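Local coordinates for trwC protein (Escherichia coli, PDB 1OMH) that recognises and processes the DNA of the plasmid origin of transfer, as the N-terminal relaxase domain of a conjugative relaxase, at residues B[117-128]-B[181-192]. Numbering follows the deposited sequence.
Sequences TLEQAEARAQAR and KNDEIVKATRYL. With nucleotides of chain A.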
loop_
_atom_site.group_PDB
_atom_site.type_symbol
_atom_site.label_atom_id
_atom_site.label_comp_id
_atom_site.label_asym_id
_atom_site.label_seq_id
_atom_site.Cartn_x
_atom_site.Cartn_y
_atom_site.Cartn_z
ATOM N N THR B 117 -10.595 3.438 -2.881
ATOM C CA THR B 117 -9.781 3.031 -4.014
ATOM C C THR B 117 -9.884 1.521 -4.194
ATOM O O THR B 117 -9.977 1.026 -5.318
ATOM C CB THR B 117 -8.309 3.428 -3.814
ATOM O OG1 THR B 117 -8.231 4.836 -3.559
ATOM C CG2 THR B 117 -7.489 3.104 -5.057
ATOM N N LEU B 118 -9.884 0.787 -3.083
ATOM C CA LEU B 118 -9.972 -0.662 -3.149
ATOM C C LEU B 118 -11.315 -1.119 -3.713
ATOM O O LEU B 118 -11.420 -2.210 -4.273
ATOM C CB LEU B 118 -9.731 -1.274 -1.763
ATOM C CG LEU B 118 -8.287 -1.162 -1.259
ATOM C CD1 LEU B 118 -8.195 -1.656 0.168
ATOM C CD2 LEU B 118 -7.360 -1.967 -2.166
ATOM N N GLU B 119 -12.342 -0.292 -3.557
ATOM C CA GLU B 119 -13.658 -0.636 -4.090
ATOM C C GLU B 119 -13.542 -0.664 -5.608
ATOM O O GLU B 119 -14.121 -1.517 -6.272
ATOM C CB GLU B 119 -14.702 0.405 -3.689
ATOM C CG GLU B 119 -15.199 0.309 -2.255
ATOM C CD GLU B 119 -16.323 1.291 -1.975
ATOM O OE1 GLU B 119 -17.390 1.174 -2.614
ATOM O OE2 GLU B 119 -16.143 2.184 -1.123
ATOM N N GLN B 120 -12.778 0.275 -6.150
ATOM C CA GLN B 120 -12.590 0.351 -7.587
ATOM C C GLN B 120 -11.648 -0.730 -8.088
ATOM O O GLN B 120 -11.757 -1.188 -9.233
ATOM C CB GLN B 120 -12.109 1.751 -7.974
ATOM C CG GLN B 120 -13.232 2.771 -7.810
ATOM C CD GLN B 120 -12.853 4.176 -8.229
ATOM O OE1 GLN B 120 -12.338 4.396 -9.325
ATOM N NE2 GLN B 120 -13.122 5.141 -7.359
ATOM N N ALA B 121 -10.723 -1.151 -7.234
ATOM C CA ALA B 121 -9.811 -2.219 -7.611
ATOM C C ALA B 121 -10.660 -3.492 -7.645
ATOM O O ALA B 121 -10.472 -4.355 -8.500
ATOM C CB ALA B 121 -8.694 -2.355 -6.577
ATOM N N GLU B 122 -11.613 -3.588 -6.718
ATOM C CA GLU B 122 -12.479 -4.764 -6.657
ATOM C C GLU B 122 -13.396 -4.856 -7.879
ATOM O O GLU B 122 -13.715 -5.949 -8.348
ATOM C CB GLU B 122 -13.316 -4.745 -5.374
ATOM C CG GLU B 122 -14.269 -5.931 -5.239
ATOM C CD GLU B 122 -14.947 -5.980 -3.886
ATOM O OE1 GLU B 122 -15.449 -4.932 -3.440
ATOM O OE2 GLU B 122 -14.987 -7.065 -3.273
ATOM N N ALA B 123 -13.821 -3.709 -8.393
ATOM C CA ALA B 123 -14.680 -3.690 -9.570
ATOM C C ALA B 123 -13.901 -4.260 -10.752
ATOM O O ALA B 123 -14.479 -4.593 -11.786
ATOM C CB ALA B 123 -15.134 -2.260 -9.873
ATOM N N ARG B 124 -12.585 -4.381 -10.586
ATOM C CA ARG B 124 -11.720 -4.909 -11.636
ATOM C C ARG B 124 -11.284 -6.357 -11.397
ATOM O O ARG B 124 -10.531 -6.916 -12.189
ATOM C CB ARG B 124 -10.487 -4.012 -11.798
ATOM C CG ARG B 124 -10.804 -2.632 -12.363
ATOM C CD ARG B 124 -9.597 -1.702 -12.292
ATOM N NE ARG B 124 -9.805 -0.468 -13.050
ATOM C CZ ARG B 124 -10.634 0.511 -12.698
ATOM N NH1 ARG B 124 -11.349 0.423 -11.582
ATOM N NH2 ARG B 124 -10.750 1.585 -13.471
ATOM N N ALA B 125 -11.769 -6.964 -10.316
ATOM C CA ALA B 125 -11.427 -8.353 -10.006
ATOM C C ALA B 125 -11.942 -9.254 -11.120
ATOM O O ALA B 125 -13.102 -9.146 -11.525
ATOM C CB ALA B 125 -12.054 -8.772 -8.686
ATOM N N GLN B 126 -11.087 -10.147 -11.600
ATOM C CA GLN B 126 -11.462 -11.062 -12.665
ATOM C C GLN B 126 -10.882 -12.450 -12.459
ATOM O O GLN B 126 -9.955 -12.649 -11.676
ATOM C CB GLN B 126 -10.976 -10.547 -14.018
ATOM C CG GLN B 126 -11.449 -9.159 -14.386
ATOM C CD GLN B 126 -11.174 -8.834 -15.841
ATOM O OE1 GLN B 126 -10.039 -8.955 -16.315
ATOM N NE2 GLN B 126 -12.217 -8.419 -16.561
ATOM N N ALA B 127 -11.436 -13.408 -13.189
ATOM C CA ALA B 127 -10.982 -14.790 -13.134
ATOM C C ALA B 127 -11.293 -15.407 -14.489
ATOM O O ALA B 127 -12.054 -14.841 -15.265
ATOM C CB ALA B 127 -11.717 -15.543 -12.034
ATOM N N ARG B 128 -10.699 -16.555 -14.779
ATOM C CA ARG B 128 -10.961 -17.217 -16.046
ATOM C C ARG B 128 -11.805 -18.470 -15.843
ATOM O O ARG B 128 -11.960 -18.959 -14.723
ATOM C CB ARG B 128 -9.647 -17.598 -16.731
ATOM C CG ARG B 128 -8.760 -16.409 -17.061
ATOM C CD ARG B 128 -7.382 -16.609 -16.464
ATOM N NE ARG B 128 -6.426 -17.128 -17.427
ATOM C CZ ARG B 128 -5.182 -17.481 -17.124
ATOM N NH1 ARG B 128 -4.739 -17.380 -15.876
ATOM N NH2 ARG B 128 -4.371 -17.912 -18.078
ATOM N N LYS B 181 -7.166 -13.131 -11.769
ATOM C CA LYS B 181 -6.428 -12.721 -12.957
ATOM C C LYS B 181 -6.244 -11.248 -12.595
ATOM O O LYS B 181 -7.172 -10.456 -12.732
ATOM C CB LYS B 181 -7.262 -12.856 -14.230
ATOM C CG LYS B 181 -6.512 -12.371 -15.477
ATOM C CD LYS B 181 -7.232 -12.709 -16.769
ATOM C CE LYS B 181 -6.397 -12.269 -17.963
ATOM N NZ LYS B 181 -5.011 -12.818 -17.893
ATOM N N ASN B 182 -5.058 -10.901 -12.100
ATOM C CA ASN B 182 -4.766 -9.543 -11.630
ATOM C C ASN B 182 -4.526 -8.466 -12.678
ATOM O O ASN B 182 -4.366 -7.290 -12.337
ATOM C CB ASN B 182 -3.555 -9.571 -10.681
ATOM C CG ASN B 182 -2.253 -9.926 -11.391
ATOM O OD1 ASN B 182 -2.064 -9.610 -12.569
ATOM N ND2 ASN B 182 -1.337 -10.567 -10.667
ATOM N N ASP B 183 -4.502 -8.864 -13.944
ATOM C CA ASP B 183 -4.247 -7.947 -15.049
ATOM C C ASP B 183 -4.861 -6.568 -14.903
ATOM O O ASP B 183 -4.145 -5.562 -14.857
ATOM C CB ASP B 183 -4.725 -8.571 -16.361
ATOM C CG ASP B 183 -3.910 -9.778 -16.752
ATOM O OD1 ASP B 183 -3.386 -10.466 -15.841
ATOM O OD2 ASP B 183 -3.801 -10.050 -17.963
ATOM N N GLU B 184 -6.186 -6.514 -14.838
ATOM C CA GLU B 184 -6.889 -5.242 -14.740
ATOM C C GLU B 184 -6.451 -4.388 -13.558
ATOM O O GLU B 184 -6.335 -3.172 -13.681
ATOM C CB GLU B 184 -8.400 -5.475 -14.672
ATOM C CG GLU B 184 -9.045 -5.849 -16.001
ATOM C CD GLU B 184 -9.005 -4.716 -17.016
ATOM O OE1 GLU B 184 -8.081 -4.687 -17.854
ATOM O OE2 GLU B 184 -9.899 -3.846 -16.969
ATOM N N ILE B 185 -6.210 -5.014 -12.413
ATOM C CA ILE B 185 -5.784 -4.257 -11.241
ATOM C C ILE B 185 -4.343 -3.761 -11.386
ATOM O O ILE B 185 -4.079 -2.566 -11.255
ATOM C CB ILE B 185 -5.928 -5.102 -9.959
ATOM C CG1 ILE B 185 -7.411 -5.424 -9.739
ATOM C CG2 ILE B 185 -5.358 -4.334 -8.740
ATOM C CD1 ILE B 185 -7.680 -6.412 -8.630
ATOM N N VAL B 186 -3.418 -4.670 -11.677
ATOM C CA VAL B 186 -2.011 -4.300 -11.832
ATOM C C VAL B 186 -1.818 -3.171 -12.847
ATOM O O VAL B 186 -1.181 -2.158 -12.550
ATOM C CB VAL B 186 -1.156 -5.517 -12.270
ATOM C CG1 VAL B 186 0.280 -5.082 -12.566
ATOM C CG2 VAL B 186 -1.167 -6.570 -11.185
ATOM N N LYS B 187 -2.367 -3.347 -14.046
ATOM C CA LYS B 187 -2.243 -2.342 -15.099
ATOM C C LYS B 187 -2.946 -1.028 -14.783
ATOM O O LYS B 187 -2.687 -0.010 -15.416
ATOM C CB LYS B 187 -2.767 -2.911 -16.424
ATOM C CG LYS B 187 -1.890 -4.036 -16.962
ATOM C CD LYS B 187 -2.429 -4.626 -18.264
ATOM C CE LYS B 187 -1.429 -5.613 -18.872
ATOM N NZ LYS B 187 -1.966 -6.288 -20.090
ATOM N N ALA B 188 -3.835 -1.055 -13.798
ATOM C CA ALA B 188 -4.565 0.144 -13.398
ATOM C C ALA B 188 -3.955 0.793 -12.152
ATOM O O ALA B 188 -4.584 1.637 -11.517
ATOM C CB ALA B 188 -6.028 -0.209 -13.137
ATOM N N THR B 189 -2.734 0.401 -11.801
ATOM C CA THR B 189 -2.066 0.949 -10.613
ATOM C C THR B 189 -1.944 2.471 -10.647
ATOM O O THR B 189 -2.234 3.150 -9.656
ATOM C CB THR B 189 -0.651 0.358 -10.440
ATOM O OG1 THR B 189 -0.745 -1.059 -10.261
ATOM C CG2 THR B 189 0.038 0.973 -9.221
ATOM N N ARG B 190 -1.500 3.006 -11.779
ATOM C CA ARG B 190 -1.362 4.450 -11.920
ATOM C C ARG B 190 -2.717 5.110 -11.699
ATOM O O ARG B 190 -2.828 6.086 -10.957
ATOM C CB ARG B 190 -0.841 4.798 -13.319
ATOM C CG ARG B 190 -1.109 6.229 -13.751
ATOM C CD ARG B 190 -0.036 7.170 -13.278
ATOM N NE ARG B 190 1.218 6.947 -13.989
ATOM C CZ ARG B 190 2.275 7.748 -13.904
ATOM N NH1 ARG B 190 2.228 8.830 -13.138
ATOM N NH2 ARG B 190 3.380 7.465 -14.580
ATOM N N TYR B 191 -3.751 4.572 -12.342
ATOM C CA TYR B 191 -5.098 5.120 -12.211
ATOM C C TYR B 191 -5.630 5.036 -10.786
ATOM O O TYR B 191 -6.258 5.973 -10.298
ATOM C CB TYR B 191 -6.073 4.390 -13.137
ATOM C CG TYR B 191 -7.510 4.852 -12.972
ATOM C CD1 TYR B 191 -7.959 6.022 -13.580
ATOM C CD2 TYR B 191 -8.410 4.129 -12.188
ATOM C CE1 TYR B 191 -9.274 6.462 -13.407
ATOM C CE2 TYR B 191 -9.719 4.558 -12.010
ATOM C CZ TYR B 191 -10.145 5.724 -12.621
ATOM O OH TYR B 191 -11.440 6.153 -12.437
ATOM N N LEU B 192 -5.404 3.905 -10.121
ATOM C CA LEU B 192 -5.886 3.743 -8.756
ATOM C C LEU B 192 -5.128 4.661 -7.799
ATOM O O LEU B 192 -5.680 5.105 -6.792
ATOM C CB LEU B 192 -5.774 2.278 -8.324
ATOM C CG LEU B 192 -6.713 1.344 -9.102
ATOM C CD1 LEU B 192 -6.371 -0.105 -8.804
ATOM C CD2 LEU B 192 -8.166 1.646 -8.742
ATOM P P DT A 18 6.449 -7.085 -18.926
ATOM O OP1 DT A 18 6.599 -6.418 -20.243
ATOM O OP2 DT A 18 7.517 -6.941 -17.903
ATOM O "O5'" DT A 18 5.050 -6.659 -18.269
ATOM C "C5'" DT A 18 3.929 -6.276 -19.083
ATOM C "C4'" DT A 18 2.690 -6.027 -18.245
ATOM O "O4'" DT A 18 2.398 -7.174 -17.403
ATOM C "C3'" DT A 18 2.830 -4.831 -17.288
ATOM O "O3'" DT A 18 1.876 -3.862 -17.774
ATOM C "C2'" DT A 18 2.006 -5.227 -16.071
ATOM C "C1'" DT A 18 1.746 -6.701 -16.249
ATOM N N1 DT A 18 1.754 -7.679 -15.151
ATOM C C2 DT A 18 0.502 -8.098 -14.747
ATOM O O2 DT A 18 -0.534 -7.730 -15.283
ATOM N N3 DT A 18 0.499 -8.968 -13.695
ATOM C C4 DT A 18 1.591 -9.466 -13.021
ATOM O O4 DT A 18 1.420 -10.247 -12.084
ATOM C C5 DT A 18 2.880 -9.004 -13.502
ATOM C C7 DT A 18 4.124 -9.501 -12.829
ATOM C C6 DT A 18 2.900 -8.144 -14.535
ATOM P P DG A 17 7.828 -13.431 -16.649
ATOM O OP1 DG A 17 9.018 -13.630 -17.513
ATOM O OP2 DG A 17 8.011 -13.175 -15.203
ATOM O "O5'" DG A 17 6.976 -12.227 -17.255
ATOM C "C5'" DG A 17 6.977 -11.945 -18.657
ATOM C "C4'" DG A 17 5.872 -10.965 -18.981
ATOM O "O4'" DG A 17 4.634 -11.528 -18.507
ATOM C "C3'" DG A 17 6.009 -9.617 -18.267
ATOM O "O3'" DG A 17 6.310 -8.652 -19.288
ATOM C "C2'" DG A 17 4.573 -9.227 -17.972
ATOM C "C1'" DG A 17 3.790 -10.498 -18.053
ATOM N N9 DG A 17 3.050 -10.946 -16.885
ATOM C C8 DG A 17 3.487 -11.535 -15.721
ATOM N N7 DG A 17 2.503 -11.899 -14.941
ATOM C C5 DG A 17 1.363 -11.496 -15.625
ATOM C C6 DG A 17 -0.011 -11.617 -15.295
ATOM O O6 DG A 17 -0.526 -12.131 -14.289
ATOM N N1 DG A 17 -0.823 -11.061 -16.288
ATOM C C2 DG A 17 -0.369 -10.469 -17.444
ATOM N N2 DG A 17 -1.288 -9.985 -18.288
ATOM N N3 DG A 17 0.900 -10.356 -17.754
ATOM C C4 DG A 17 1.699 -10.888 -16.810
ATOM P P DT A 14 -7.283 -21.053 -11.369
ATOM O OP1 DT A 14 -7.423 -20.875 -9.897
ATOM O OP2 DT A 14 -8.036 -20.160 -12.288
ATOM O "O5'" DT A 14 -5.730 -21.035 -11.735
ATOM C "C5'" DT A 14 -4.783 -21.636 -10.850
ATOM C "C4'" DT A 14 -3.367 -21.550 -11.379
ATOM O "O4'" DT A 14 -3.235 -22.321 -12.599
ATOM C "C3'" DT A 14 -2.869 -20.146 -11.725
ATOM O "O3'" DT A 14 -2.032 -19.685 -10.654
ATOM C "C2'" DT A 14 -1.872 -20.393 -12.848
ATOM C "C1'" DT A 14 -2.267 -21.731 -13.457
ATOM N N1 DT A 14 -2.789 -21.715 -14.847
ATOM C C2 DT A 14 -1.925 -22.070 -15.862
ATOM O O2 DT A 14 -0.759 -22.368 -15.679
ATOM N N3 DT A 14 -2.485 -22.067 -17.116
ATOM C C4 DT A 14 -3.785 -21.751 -17.452
ATOM O O4 DT A 14 -4.141 -21.808 -18.631
ATOM C C5 DT A 14 -4.631 -21.372 -16.342
ATOM C C7 DT A 14 -6.054 -20.996 -16.607
ATOM C C6 DT A 14 -4.097 -21.370 -15.113
HETATM O O HOH W 1 -12.918 7.199 -10.579
HETATM O O HOH W 2 -7.807 -7.723 -12.169
HETATM O O HOH W 3 -7.647 -8.915 -15.040
#
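Lys181 N gives Gln126 O a nearly straight hydrogen bond (2.8 Å, 170°), while the lysine side chain, with CG anti to the backbone N (chi1 178°), runs out across Arg128, the two chains meeting at about a right angle with Lys181 CD 3.9 Å from Arg128 CD. Bent at its last torsion, the lysine brings NZ to Asp183 OD2 in a salt bridge, above the carboxylate plane. The same carboxylate reads DNA: Asp183 OD1 and OD2 accept from N1 and N2 of guanine DG17 of chain A, and Asn182 OD1 accepts from N3 and ND2 donates to O4 of DT18 of chain A. The contact thus ties helix 104-122 and strand 126-131, part of a two-stranded hairpin, to the DNA-reading residues Asn182 and Asp183 and to helix 189-206; both helices pack on the five-stranded antiparallel sheet of this relaxase domain, Thr117 on Phe88 and Leu192 on Leu2. Arg128 lays one guanidinium face on the methyl C7 of DT14 of chain A (3.7 Å from CZ) and hydrogen-bonds O6 of a guanine of the bound DNA through NH2; a leucine here would probably leave that guanine without this donor and the thymine methyl without its flat cover. Arg124 stretches past Ala188, NE 3.8 Å from its CB, and brings NH2 within 3.5 Å of Tyr191 CE2; NH1 donates in its guanidinium plane to Gln120 O. Leu192 puts CD1 3.9 Å from Ala121 CB and CD2 4.0 Å from Gln120 CB.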